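Local coordinates for protein glucosamine-6-phosphate deaminase (Bacillus subtilis, PDB 2BKX) that is an enzyme of the glucosamine-6-phosphate isomerase/6-phosphogluconolactonase family, with a Rossmann-like alpha/beta fold that holds fructose -6-phosphate in a pocket, at residues I24-A35 against L56-L66; L188-G199 against L223-D234. One frame throughout, in Å; residues are numbered along the deposited sequence.

In the fold
Contacts 1 and 2 are two beta-alpha-beta crossovers of one Rossmann-like sheet. In each, neighbouring parallel strands are separated in the chain by a helix: 41-53 in contact 1 and 203-211 in contact 2. Strand 128-131 lies between the two pairs, hydrogen-bonded to strand 31-34 and to strand 193-197; the contact centres are about 17 Å apart and the nearest atoms about 4 Å, without touching. Fructose -6-phosphate relates them. Ala35 and Leu66, at the C-terminal ends of the two segments of contact 1, belong to its pocket, whereas the Leu195 side chain of contact 2 stays about 7 Å away. Just beyond contact 2, Lys202 bonds to the ligand.

Contact 1 of 2, residues I24-A35 against L56-L66; sequences IKEKPDAVLGLA and LSFQNITTVNL. With F6R (fructose -6-phosphate), chain C.
Ile61 meets Ala30, Pro28, Ile24 and Leu32 by different branches, a worked example of one branched side chain bridging a helix end and the first residues of a parallel strand pair. Its CB sits 3.9 Å from Ala30 O. There the chain forks: CG2 turns to the helix end, near Pro28 O, and touches Ile24 CG2 at 3.9 Å, while CG1 takes the place between the backbone N and the carbonyl carbon (chi1 75°) and carries CD1 toward Leu32 and the Phe58 ring. That tip reaches Leu32 CD1 at 3.8 Å and lies at the edge of the ring, in its plane. Ile24 completes the cluster, since its CD1 meets Phe58 CE2 obliquely at 3.6 Å and its CG2 rests against Ser57 O. A water joins the two turns, donating to Pro28 O and accepting from Asn60 N.

From here the strands run parallel. Five backbone bonds alternate between them, from Thr62 N to Ala30 O (3.0 Å) through to Leu66 N and Leu34 O (3.1 Å). On the face carrying Leu32, Thr63, Leu34 and Asn65, Leu34 CD1 packs on Thr63 CG2 at 3.7 Å, and Leu34 CB lies beside Asn65 ND2. Thr63 OG1 bonds outside the pair, to His99. At the far end Leu66 CD1 comes within 3.6 Å of O2 of fructose -6-phosphate, and Ala35 flanks the ligand's O1.

Helix 80-89 covers the Leu34 and Asn65 face through Met84, strand 128-131 continues the sheet beyond strand 31-34, and helix 41-53 makes the crossover between the two strands.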
loop_
_atom_site.group_PDB
_atom_site.type_symbol
_atom_site.label_atom_id
_atom_site.label_comp_id
_atom_site.label_asym_id
_atom_site.label_seq_id
_atom_site.Cartn_x
_atom_site.Cartn_y
_atom_site.Cartn_z
ATOM N N ILE A 24 14.391 -7.210 2.861
ATOM C CA ILE A 24 14.422 -7.978 4.098
ATOM C C ILE A 24 15.794 -8.614 4.359
ATOM O O ILE A 24 16.259 -8.665 5.488
ATOM C CB ILE A 24 13.329 -9.089 4.072
ATOM C CG1 ILE A 24 11.917 -8.509 4.065
ATOM C CG2 ILE A 24 13.494 -10.079 5.241
ATOM C CD1 ILE A 24 10.857 -9.550 3.714
ATOM N N LYS A 25 16.417 -9.149 3.328
ATOM C CA LYS A 25 17.670 -9.822 3.541
ATOM C C LYS A 25 18.851 -8.886 3.661
ATOM O O LYS A 25 19.784 -9.197 4.422
ATOM C CB LYS A 25 17.886 -10.820 2.433
ATOM C CG LYS A 25 16.982 -12.015 2.510
ATOM C CD LYS A 25 17.613 -13.255 3.067
ATOM C CE LYS A 25 18.665 -13.811 2.180
ATOM N NZ LYS A 25 19.032 -15.169 2.626
ATOM N N GLU A 26 18.837 -7.764 2.964
ATOM C CA GLU A 26 19.914 -6.781 3.080
ATOM C C GLU A 26 19.913 -6.190 4.505
ATOM O O GLU A 26 20.947 -5.881 5.062
ATOM C CB GLU A 26 19.688 -5.701 2.051
ATOM C CG GLU A 26 20.732 -4.594 1.981
ATOM C CD GLU A 26 20.361 -3.489 0.987
ATOM O OE1 GLU A 26 21.288 -2.857 0.422
ATOM O OE2 GLU A 26 19.156 -3.217 0.769
ATOM N N LYS A 27 18.711 -6.016 5.054
ATOM C CA LYS A 27 18.491 -5.379 6.366
ATOM C C LYS A 27 17.423 -6.213 7.087
ATOM O O LYS A 27 16.225 -5.995 6.891
ATOM C CB LYS A 27 18.031 -3.942 6.149
ATOM C CG LYS A 27 17.951 -3.158 7.412
ATOM C CD LYS A 27 17.718 -1.684 7.141
ATOM C CE LYS A 27 17.842 -0.896 8.418
ATOM N NZ LYS A 27 17.327 0.519 8.224
ATOM N N PRO A 28 17.835 -7.248 7.842
ATOM C CA PRO A 28 16.867 -8.077 8.568
ATOM C C PRO A 28 15.938 -7.338 9.513
ATOM O O PRO A 28 14.867 -7.846 9.814
ATOM C CB PRO A 28 17.749 -9.054 9.334
ATOM C CG PRO A 28 18.932 -9.216 8.436
ATOM C CD PRO A 28 19.194 -7.796 7.957
ATOM N N ASP A 29 16.372 -6.183 10.003
ATOM C CA ASP A 29 15.558 -5.299 10.811
ATOM C C ASP A 29 14.900 -4.178 9.983
ATOM O O ASP A 29 14.549 -3.098 10.494
ATOM C CB ASP A 29 16.376 -4.755 11.963
ATOM C CG ASP A 29 17.489 -3.850 11.513
ATOM O OD1 ASP A 29 17.956 -4.007 10.378
ATOM O OD2 ASP A 29 17.943 -3.009 12.314
ATOM N N ALA A 30 14.682 -4.477 8.713
ATOM C CA ALA A 30 14.005 -3.539 7.832
ATOM C C ALA A 30 12.626 -3.225 8.327
ATOM O O ALA A 30 11.988 -4.035 8.991
ATOM C CB ALA A 30 13.922 -4.049 6.437
ATOM N N VAL A 31 12.193 -2.014 8.006
ATOM C CA VAL A 31 10.858 -1.540 8.199
ATOM C C VAL A 31 10.182 -1.550 6.822
ATOM O O VAL A 31 10.598 -0.814 5.924
ATOM C CB VAL A 31 10.833 -0.101 8.785
ATOM C CG1 VAL A 31 9.392 0.350 8.962
ATOM C CG2 VAL A 31 11.582 -0.082 10.131
ATOM N N LEU A 32 9.161 -2.382 6.672
ATOM C CA LEU A 32 8.465 -2.488 5.403
ATOM C C LEU A 32 7.148 -1.753 5.505
ATOM O O LEU A 32 6.339 -2.029 6.394
ATOM C CB LEU A 32 8.144 -3.959 5.048
ATOM C CG LEU A 32 9.253 -4.999 5.197
ATOM C CD1 LEU A 32 8.662 -6.357 4.853
ATOM C CD2 LEU A 32 10.453 -4.647 4.339
ATOM N N GLY A 33 6.894 -0.874 4.547
ATOM C CA GLY A 33 5.586 -0.275 4.386
ATOM C C GLY A 33 4.758 -1.140 3.482
ATOM O O GLY A 33 5.231 -1.481 2.399
ATOM N N LEU A 34 3.532 -1.494 3.903
ATOM C CA LEU A 34 2.748 -2.498 3.208
ATOM C C LEU A 34 1.380 -1.938 2.825
ATOM O O LEU A 34 0.916 -0.944 3.375
ATOM C CB LEU A 34 2.601 -3.748 4.088
ATOM C CG LEU A 34 3.941 -4.450 4.380
ATOM C CD1 LEU A 34 3.647 -5.646 5.295
ATOM C CD2 LEU A 34 4.662 -4.909 3.120
ATOM N N ALA A 35 0.765 -2.623 1.868
ATOM C CA ALA A 35 -0.497 -2.229 1.262
ATOM C C ALA A 35 -1.475 -3.396 1.238
ATOM O O ALA A 35 -1.072 -4.565 1.241
ATOM C CB ALA A 35 -0.252 -1.795 -0.171
ATOM N N LEU A 56 13.415 -18.002 3.658
ATOM C CA LEU A 56 13.453 -16.597 3.922
ATOM C C LEU A 56 12.811 -16.299 5.267
ATOM O O LEU A 56 11.675 -16.679 5.490
ATOM C CB LEU A 56 12.671 -15.843 2.808
ATOM C CG LEU A 56 12.527 -14.335 2.973
ATOM C CD1 LEU A 56 13.834 -13.573 2.956
ATOM C CD2 LEU A 56 11.531 -13.759 1.938
ATOM N N SER A 57 13.535 -15.606 6.146
ATOM C CA SER A 57 13.066 -15.308 7.517
ATOM C C SER A 57 12.574 -13.876 7.674
ATOM O O SER A 57 13.197 -12.923 7.223
ATOM C CB SER A 57 14.173 -15.511 8.536
ATOM O OG SER A 57 13.690 -15.234 9.868
ATOM N N PHE A 58 11.485 -13.720 8.405
ATOM C CA PHE A 58 10.897 -12.434 8.718
ATOM C C PHE A 58 11.082 -12.068 10.200
ATOM O O PHE A 58 10.442 -11.173 10.729
ATOM C CB PHE A 58 9.414 -12.474 8.316
ATOM C CG PHE A 58 9.167 -12.843 6.829
ATOM C CD1 PHE A 58 9.170 -14.162 6.404
ATOM C CD2 PHE A 58 8.852 -11.863 5.891
ATOM C CE1 PHE A 58 8.939 -14.493 5.037
ATOM C CE2 PHE A 58 8.632 -12.192 4.538
ATOM C CZ PHE A 58 8.668 -13.500 4.125
ATOM N N GLN A 59 11.987 -12.768 10.890
ATOM C CA GLN A 59 12.071 -12.652 12.342
ATOM C C GLN A 59 12.349 -11.262 12.901
ATOM O O GLN A 59 11.910 -10.928 14.000
ATOM C CB GLN A 59 13.092 -13.666 12.914
ATOM C CG GLN A 59 12.536 -15.055 12.894
ATOM C CD GLN A 59 13.310 -16.075 13.684
ATOM O OE1 GLN A 59 14.226 -15.748 14.457
ATOM N NE2 GLN A 59 12.919 -17.336 13.515
ATOM N N ASN A 60 13.092 -10.446 12.169
ATOM C CA ASN A 60 13.460 -9.153 12.711
ATOM C C ASN A 60 12.819 -7.972 12.001
ATOM O O ASN A 60 13.153 -6.816 12.317
ATOM C CB ASN A 60 14.982 -9.021 12.818
ATOM C CG ASN A 60 15.523 -9.908 13.917
ATOM O OD1 ASN A 60 15.361 -9.603 15.105
ATOM N ND2 ASN A 60 16.074 -11.036 13.539
ATOM N N ILE A 61 11.862 -8.261 11.128
ATOM C CA ILE A 61 11.210 -7.195 10.376
ATOM C C ILE A 61 10.200 -6.457 11.230
ATOM O O ILE A 61 9.666 -6.991 12.207
ATOM C CB ILE A 61 10.531 -7.663 9.047
ATOM C CG1 ILE A 61 9.205 -8.419 9.258
ATOM C CG2 ILE A 61 11.519 -8.416 8.157
ATOM C CD1 ILE A 61 8.369 -8.546 7.987
ATOM N N THR A 62 10.004 -5.205 10.864
ATOM C CA THR A 62 8.895 -4.385 11.346
ATOM C C THR A 62 8.078 -3.982 10.145
ATOM O O THR A 62 8.646 -3.744 9.097
ATOM C CB THR A 62 9.429 -3.116 12.060
ATOM O OG1 THR A 62 10.229 -3.532 13.184
ATOM C CG2 THR A 62 8.323 -2.210 12.502
ATOM N N THR A 63 6.752 -3.884 10.301
ATOM C CA THR A 63 5.924 -3.376 9.199
ATOM C C THR A 63 4.985 -2.280 9.638
ATOM O O THR A 63 4.518 -2.263 10.797
ATOM C CB THR A 63 5.129 -4.516 8.527
ATOM O OG1 THR A 63 4.117 -5.028 9.394
ATOM C CG2 THR A 63 6.037 -5.663 8.140
ATOM N N VAL A 64 4.694 -1.380 8.684
ATOM C CA VAL A 64 3.682 -0.339 8.867
ATOM C C VAL A 64 2.778 -0.386 7.632
ATOM O O VAL A 64 3.256 -0.464 6.490
ATOM C CB VAL A 64 4.265 1.076 9.075
ATOM C CG1 VAL A 64 4.996 1.117 10.393
ATOM C CG2 VAL A 64 5.209 1.480 7.985
ATOM N N ASN A 65 1.468 -0.368 7.865
ATOM C CA ASN A 65 0.522 -0.379 6.772
ATOM C C ASN A 65 0.055 1.033 6.426
ATOM O O ASN A 65 0.010 1.926 7.280
ATOM C CB ASN A 65 -0.683 -1.275 7.083
ATOM C CG ASN A 65 -0.567 -2.624 6.444
ATOM O OD1 ASN A 65 -1.265 -2.918 5.416
ATOM N ND2 ASN A 65 0.315 -3.424 6.951
ATOM N N LEU A 66 -0.329 1.211 5.173
ATOM C CA LEU A 66 -0.805 2.494 4.682
ATOM C C LEU A 66 -2.047 2.990 5.364
ATOM O O LEU A 66 -2.196 4.186 5.617
ATOM C CB LEU A 66 -1.091 2.414 3.176
ATOM C CG LEU A 66 0.097 2.346 2.245
ATOM C CD1 LEU A 66 -0.318 1.930 0.838
ATOM C CD2 LEU A 66 0.795 3.685 2.171
HETATM C C1 F6R C . -3.733 -0.093 -0.241
HETATM C C2 F6R C . -4.179 1.321 -0.557
HETATM C C3 F6R C . -5.001 1.744 -1.782
HETATM C C4 F6R C . -5.035 0.685 -2.902
HETATM C C5 F6R C . -5.824 1.120 -4.127
HETATM C C6 F6R C . -5.873 0.020 -5.182
HETATM O O1 F6R C . -3.346 -0.243 1.138
HETATM O O2 F6R C . -3.808 2.185 0.207
HETATM O O3 F6R C . -4.398 2.893 -2.351
HETATM O O4 F6R C . -3.694 0.400 -3.285
HETATM O O5 F6R C . -7.139 1.542 -3.788
HETATM O O6 F6R C . -6.629 -1.082 -4.656
HETATM P P F6R C . -6.638 -2.465 -5.451
HETATM O O1P F6R C . -5.255 -3.043 -5.324
HETATM O O2P F6R C . -6.950 -2.120 -6.882
HETATM O O3P F6R C . -7.668 -3.328 -4.797
HETATM O O HOH W 1 14.192 -10.520 9.529
HETATM O O HOH W 2 12.746 -4.201 12.362
#

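Contact 2 of 2, residues L188-G199 against L223-D234; sequences LSSKRILLLISG and LHLHSDVTVLID
Ile193 and His226 meet at the start of the strand pair, methyl over ring, in a parallel ladder finished by side chains at both ends. Ile193 CD1 stands over one face of the imidazole, 3.6 Å from the ring centroid, a CH-pi contact displaced toward the rim; the same methyl touches Leu223 CD2 at 3.7 Å. At the ring edge, ND1 gives a weak bond to Leu188 O. Six backbone bonds alternate, from Ile193 N to Asp228 O (2.8 Å) through to Asp234 N and Ile197 O. Leu195 and Val231 lie side by side on the Ile193 face, and Leu196 CD2 meets Leu232 CD1 at 3.7 Å on the other.

Polar side chains meet at both ends. Arg192 extends fully, with CG anti to its backbone N (chi1 -174°), and its CG passes Asp228 OD2 at 3.6 Å. A water accepts from Arg192 NE and lies within hydrogen-bonding distance of Asp228 OD1, Ile193 O and Thr230 OG1. At the other end Ser198 OG donates to Asp234 OD2 at 2.6 Å from above the carboxylate plane, and Gly199 N reaches Asp234 OD1 on the syn side at 3.0 Å.

Farther out, Ser190 OG donates to Arg192 O and bonds to Thr126; Ala16 and Ile15 of helix 9-26 cover Leu196 and Leu232; strand 128-131 is hydrogen-bonded to strand 193-197.

Asp234 OD1 also accepts from Ala237 N, and three donors on one buried carboxylate probably stabilise its negative charge. Arg192 and Asp228 probably attract through charge alone, NE and OD1 being 4.2 Å apart with no N-H aimed at the carboxylate.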
loop_
_atom_site.group_PDB
_atom_site.type_symbol
_atom_site.label_atom_id
_atom_site.label_comp_id
_atom_site.label_asym_id
_atom_site.label_seq_id
_atom_site.Cartn_x
_atom_site.Cartn_y
_atom_site.Cartn_z
ATOM N N LEU A 188 6.379 9.532 0.881
ATOM C CA LEU A 188 7.574 10.046 0.213
ATOM C C LEU A 188 8.817 9.943 1.079
ATOM O O LEU A 188 9.927 9.955 0.558
ATOM C CB LEU A 188 7.386 11.488 -0.210
ATOM C CG LEU A 188 6.468 11.713 -1.389
ATOM C CD1 LEU A 188 6.239 13.193 -1.592
ATOM C CD2 LEU A 188 6.994 11.066 -2.685
ATOM N N SER A 189 8.660 9.854 2.402
ATOM C CA SER A 189 9.803 9.669 3.291
ATOM C C SER A 189 10.431 8.285 3.229
ATOM O O SER A 189 11.503 8.080 3.785
ATOM C CB SER A 189 9.384 10.022 4.703
ATOM O OG SER A 189 9.112 11.416 4.773
ATOM N N SER A 190 9.794 7.340 2.546
ATOM C CA SER A 190 10.362 6.018 2.413
ATOM C C SER A 190 11.684 6.099 1.677
ATOM O O SER A 190 11.851 6.926 0.759
ATOM C CB SER A 190 9.459 5.119 1.615
ATOM O OG SER A 190 9.970 3.786 1.604
ATOM N N LYS A 191 12.575 5.179 1.975
ATOM C CA LYS A 191 13.819 5.110 1.218
ATOM C C LYS A 191 13.573 4.638 -0.234
ATOM O O LYS A 191 14.300 5.000 -1.138
ATOM C CB LYS A 191 14.788 4.150 1.915
ATOM C CG LYS A 191 15.481 4.704 3.145
ATOM C CD LYS A 191 16.544 3.682 3.676
ATOM C CE LYS A 191 17.754 4.336 4.372
ATOM N NZ LYS A 191 18.587 3.286 5.125
ATOM N N ARG A 192 12.571 3.807 -0.435
ATOM C CA ARG A 192 12.353 3.137 -1.709
ATOM C C ARG A 192 10.868 2.875 -1.866
ATOM O O ARG A 192 10.246 2.395 -0.917
ATOM C CB ARG A 192 13.092 1.795 -1.755
ATOM C CG ARG A 192 13.048 1.122 -3.066
ATOM C CD ARG A 192 13.834 -0.157 -3.103
ATOM N NE ARG A 192 13.768 -0.701 -4.463
ATOM C CZ ARG A 192 14.379 -1.801 -4.857
ATOM N NH1 ARG A 192 15.077 -2.519 -4.007
ATOM N NH2 ARG A 192 14.267 -2.180 -6.116
ATOM N N ILE A 193 10.328 3.176 -3.049
ATOM C CA ILE A 193 8.916 2.952 -3.311
ATOM C C ILE A 193 8.746 1.891 -4.386
ATOM O O ILE A 193 9.469 1.907 -5.377
ATOM C CB ILE A 193 8.201 4.274 -3.671
ATOM C CG1 ILE A 193 8.165 5.175 -2.373
ATOM C CG2 ILE A 193 6.765 4.041 -4.165
ATOM C CD1 ILE A 193 7.753 6.542 -2.533
ATOM N N LEU A 194 7.804 0.982 -4.164
ATOM C CA LEU A 194 7.462 -0.064 -5.126
ATOM C C LEU A 194 5.949 0.036 -5.374
ATOM O O LEU A 194 5.162 -0.314 -4.496
ATOM C CB LEU A 194 7.854 -1.442 -4.570
ATOM C CG LEU A 194 7.451 -2.630 -5.436
ATOM C CD1 LEU A 194 8.015 -2.505 -6.830
ATOM C CD2 LEU A 194 7.848 -3.968 -4.760
ATOM N N LEU A 195 5.590 0.571 -6.543
ATOM C CA LEU A 195 4.206 0.785 -6.948
ATOM C C LEU A 195 3.807 -0.343 -7.892
ATOM O O LEU A 195 4.441 -0.569 -8.917
ATOM C CB LEU A 195 4.032 2.166 -7.593
ATOM C CG LEU A 195 2.687 2.451 -8.240
ATOM C CD1 LEU A 195 1.556 2.403 -7.248
ATOM C CD2 LEU A 195 2.741 3.796 -8.919
ATOM N N LEU A 196 2.726 -1.041 -7.532
ATOM C CA LEU A 196 2.224 -2.181 -8.280
ATOM C C LEU A 196 0.900 -1.793 -8.954
ATOM O O LEU A 196 0.009 -1.272 -8.315
ATOM C CB LEU A 196 1.944 -3.348 -7.329
ATOM C CG LEU A 196 3.095 -3.750 -6.421
ATOM C CD1 LEU A 196 2.711 -4.902 -5.496
ATOM C CD2 LEU A 196 4.329 -4.079 -7.239
ATOM N N ILE A 197 0.774 -2.129 -10.231
ATOM C CA ILE A 197 -0.399 -1.756 -11.011
ATOM C C ILE A 197 -0.782 -2.896 -11.931
ATOM O O ILE A 197 0.007 -3.285 -12.813
ATOM C CB ILE A 197 -0.204 -0.476 -11.828
ATOM C CG1 ILE A 197 0.440 0.636 -11.004
ATOM C CG2 ILE A 197 -1.595 -0.005 -12.311
ATOM C CD1 ILE A 197 0.716 1.926 -11.760
ATOM N N SER A 198 -2.024 -3.357 -11.780
ATOM C CA SER A 198 -2.510 -4.510 -12.532
ATOM C C SER A 198 -3.950 -4.316 -13.010
ATOM O O SER A 198 -4.805 -3.870 -12.272
ATOM C CB SER A 198 -2.456 -5.789 -11.649
ATOM O OG SER A 198 -3.036 -6.894 -12.312
ATOM N N GLY A 199 -4.180 -4.695 -14.260
ATOM C CA GLY A 199 -5.530 -4.796 -14.767
ATOM C C GLY A 199 -6.035 -3.577 -15.503
ATOM O O GLY A 199 -5.585 -2.455 -15.286
ATOM N N LEU A 223 4.949 10.895 -6.842
ATOM C CA LEU A 223 6.060 9.958 -6.947
ATOM C C LEU A 223 7.124 10.400 -7.950
ATOM O O LEU A 223 8.252 9.912 -7.910
ATOM C CB LEU A 223 5.524 8.587 -7.350
ATOM C CG LEU A 223 4.580 7.954 -6.313
ATOM C CD1 LEU A 223 4.056 6.635 -6.814
ATOM C CD2 LEU A 223 5.216 7.800 -4.925
ATOM N N HIS A 224 6.797 11.316 -8.850
ATOM C CA HIS A 224 7.813 11.886 -9.736
ATOM C C HIS A 224 8.848 12.706 -8.947
ATOM O O HIS A 224 9.926 13.010 -9.489
ATOM C CB HIS A 224 7.198 12.770 -10.800
ATOM C CG HIS A 224 6.343 12.038 -11.774
ATOM N ND1 HIS A 224 6.852 11.123 -12.651
ATOM C CD2 HIS A 224 5.010 12.093 -12.016
ATOM C CE1 HIS A 224 5.868 10.626 -13.384
ATOM N NE2 HIS A 224 4.741 11.195 -13.017
ATOM N N LEU A 225 8.564 13.004 -7.683
ATOM C CA LEU A 225 9.475 13.780 -6.871
ATOM C C LEU A 225 10.374 12.930 -6.001
ATOM O O LEU A 225 11.157 13.460 -5.213
ATOM C CB LEU A 225 8.674 14.745 -5.993
ATOM C CG LEU A 225 7.801 15.704 -6.827
ATOM C CD1 LEU A 225 6.971 16.589 -5.897
ATOM C CD2 LEU A 225 8.618 16.529 -7.765
ATOM N N HIS A 226 10.264 11.606 -6.089
ATOM C CA HIS A 226 11.038 10.682 -5.262
ATOM C C HIS A 226 12.208 10.099 -6.068
ATOM O O HIS A 226 12.111 9.902 -7.276
ATOM C CB HIS A 226 10.082 9.579 -4.791
ATOM C CG HIS A 226 10.656 8.675 -3.762
ATOM N ND1 HIS A 226 10.375 8.739 -2.412
ATOM C CD2 HIS A 226 11.501 7.634 -3.919
ATOM C CE1 HIS A 226 11.073 7.802 -1.783
ATOM N NE2 HIS A 226 11.766 7.127 -2.682
ATOM N N SER A 227 13.294 9.802 -5.370
ATOM C CA SER A 227 14.533 9.370 -6.007
ATOM C C SER A 227 14.673 7.893 -6.286
ATOM O O SER A 227 15.642 7.448 -6.905
ATOM C CB SER A 227 15.729 9.848 -5.173
ATOM O OG SER A 227 15.677 11.246 -4.912
ATOM N N ASP A 228 13.764 7.095 -5.759
ATOM C CA ASP A 228 13.882 5.624 -5.931
ATOM C C ASP A 228 12.498 4.973 -5.968
ATOM O O ASP A 228 12.026 4.401 -4.982
ATOM C CB ASP A 228 14.762 5.001 -4.849
ATOM C CG ASP A 228 15.105 3.533 -5.141
ATOM O OD1 ASP A 228 14.610 3.004 -6.135
ATOM O OD2 ASP A 228 15.895 2.925 -4.367
ATOM N N VAL A 229 11.856 5.102 -7.118
ATOM C CA VAL A 229 10.528 4.561 -7.359
ATOM C C VAL A 229 10.594 3.534 -8.464
ATOM O O VAL A 229 11.073 3.827 -9.563
ATOM C CB VAL A 229 9.532 5.661 -7.777
ATOM C CG1 VAL A 229 8.150 5.088 -8.022
ATOM C CG2 VAL A 229 9.463 6.741 -6.730
ATOM N N THR A 230 10.069 2.335 -8.200
ATOM C CA THR A 230 9.926 1.311 -9.211
ATOM C C THR A 230 8.431 1.090 -9.378
ATOM O O THR A 230 7.712 0.923 -8.412
ATOM C CB THR A 230 10.608 0.035 -8.774
ATOM O OG1 THR A 230 11.996 0.290 -8.612
ATOM C CG2 THR A 230 10.414 -1.134 -9.741
ATOM N N VAL A 231 7.981 1.042 -10.627
ATOM C CA VAL A 231 6.567 0.854 -10.954
ATOM C C VAL A 231 6.452 -0.393 -11.812
ATOM O O VAL A 231 7.019 -0.443 -12.918
ATOM C CB VAL A 231 5.960 2.065 -11.717
ATOM C CG1 VAL A 231 4.485 1.850 -11.899
ATOM C CG2 VAL A 231 6.273 3.386 -11.048
ATOM N N LEU A 232 5.712 -1.385 -11.311
ATOM C CA LEU A 232 5.488 -2.623 -12.037
ATOM C C LEU A 232 4.094 -2.567 -12.614
ATOM O O LEU A 232 3.135 -2.340 -11.869
ATOM C CB LEU A 232 5.663 -3.840 -11.139
ATOM C CG LEU A 232 6.988 -3.971 -10.412
ATOM C CD1 LEU A 232 6.948 -5.260 -9.581
ATOM C CD2 LEU A 232 8.180 -3.928 -11.311
ATOM N N ILE A 233 3.975 -2.763 -13.940
ATOM C CA ILE A 233 2.682 -2.600 -14.616
ATOM C C ILE A 233 2.463 -3.813 -15.493
ATOM O O ILE A 233 3.300 -4.091 -16.344
ATOM C CB ILE A 233 2.691 -1.348 -15.491
ATOM C CG1 ILE A 233 3.136 -0.106 -14.673
ATOM C CG2 ILE A 233 1.323 -1.090 -16.083
ATOM C CD1 ILE A 233 3.342 1.193 -15.471
ATOM N N ASP A 234 1.360 -4.521 -15.299
ATOM C CA ASP A 234 1.067 -5.639 -16.194
ATOM C C ASP A 234 0.481 -5.173 -17.526
ATOM O O ASP A 234 0.217 -3.995 -17.724
ATOM C CB ASP A 234 0.302 -6.755 -15.520
ATOM C CG ASP A 234 -1.136 -6.450 -15.242
ATOM O OD1 ASP A 234 -1.704 -5.443 -15.736
ATOM O OD2 ASP A 234 -1.737 -7.289 -14.532
HETATM O O HOH W 3 16.729 4.109 -2.003
HETATM O O HOH W 4 12.326 1.392 -6.131
HETATM O O HOH W 5 14.118 -1.326 -8.808
#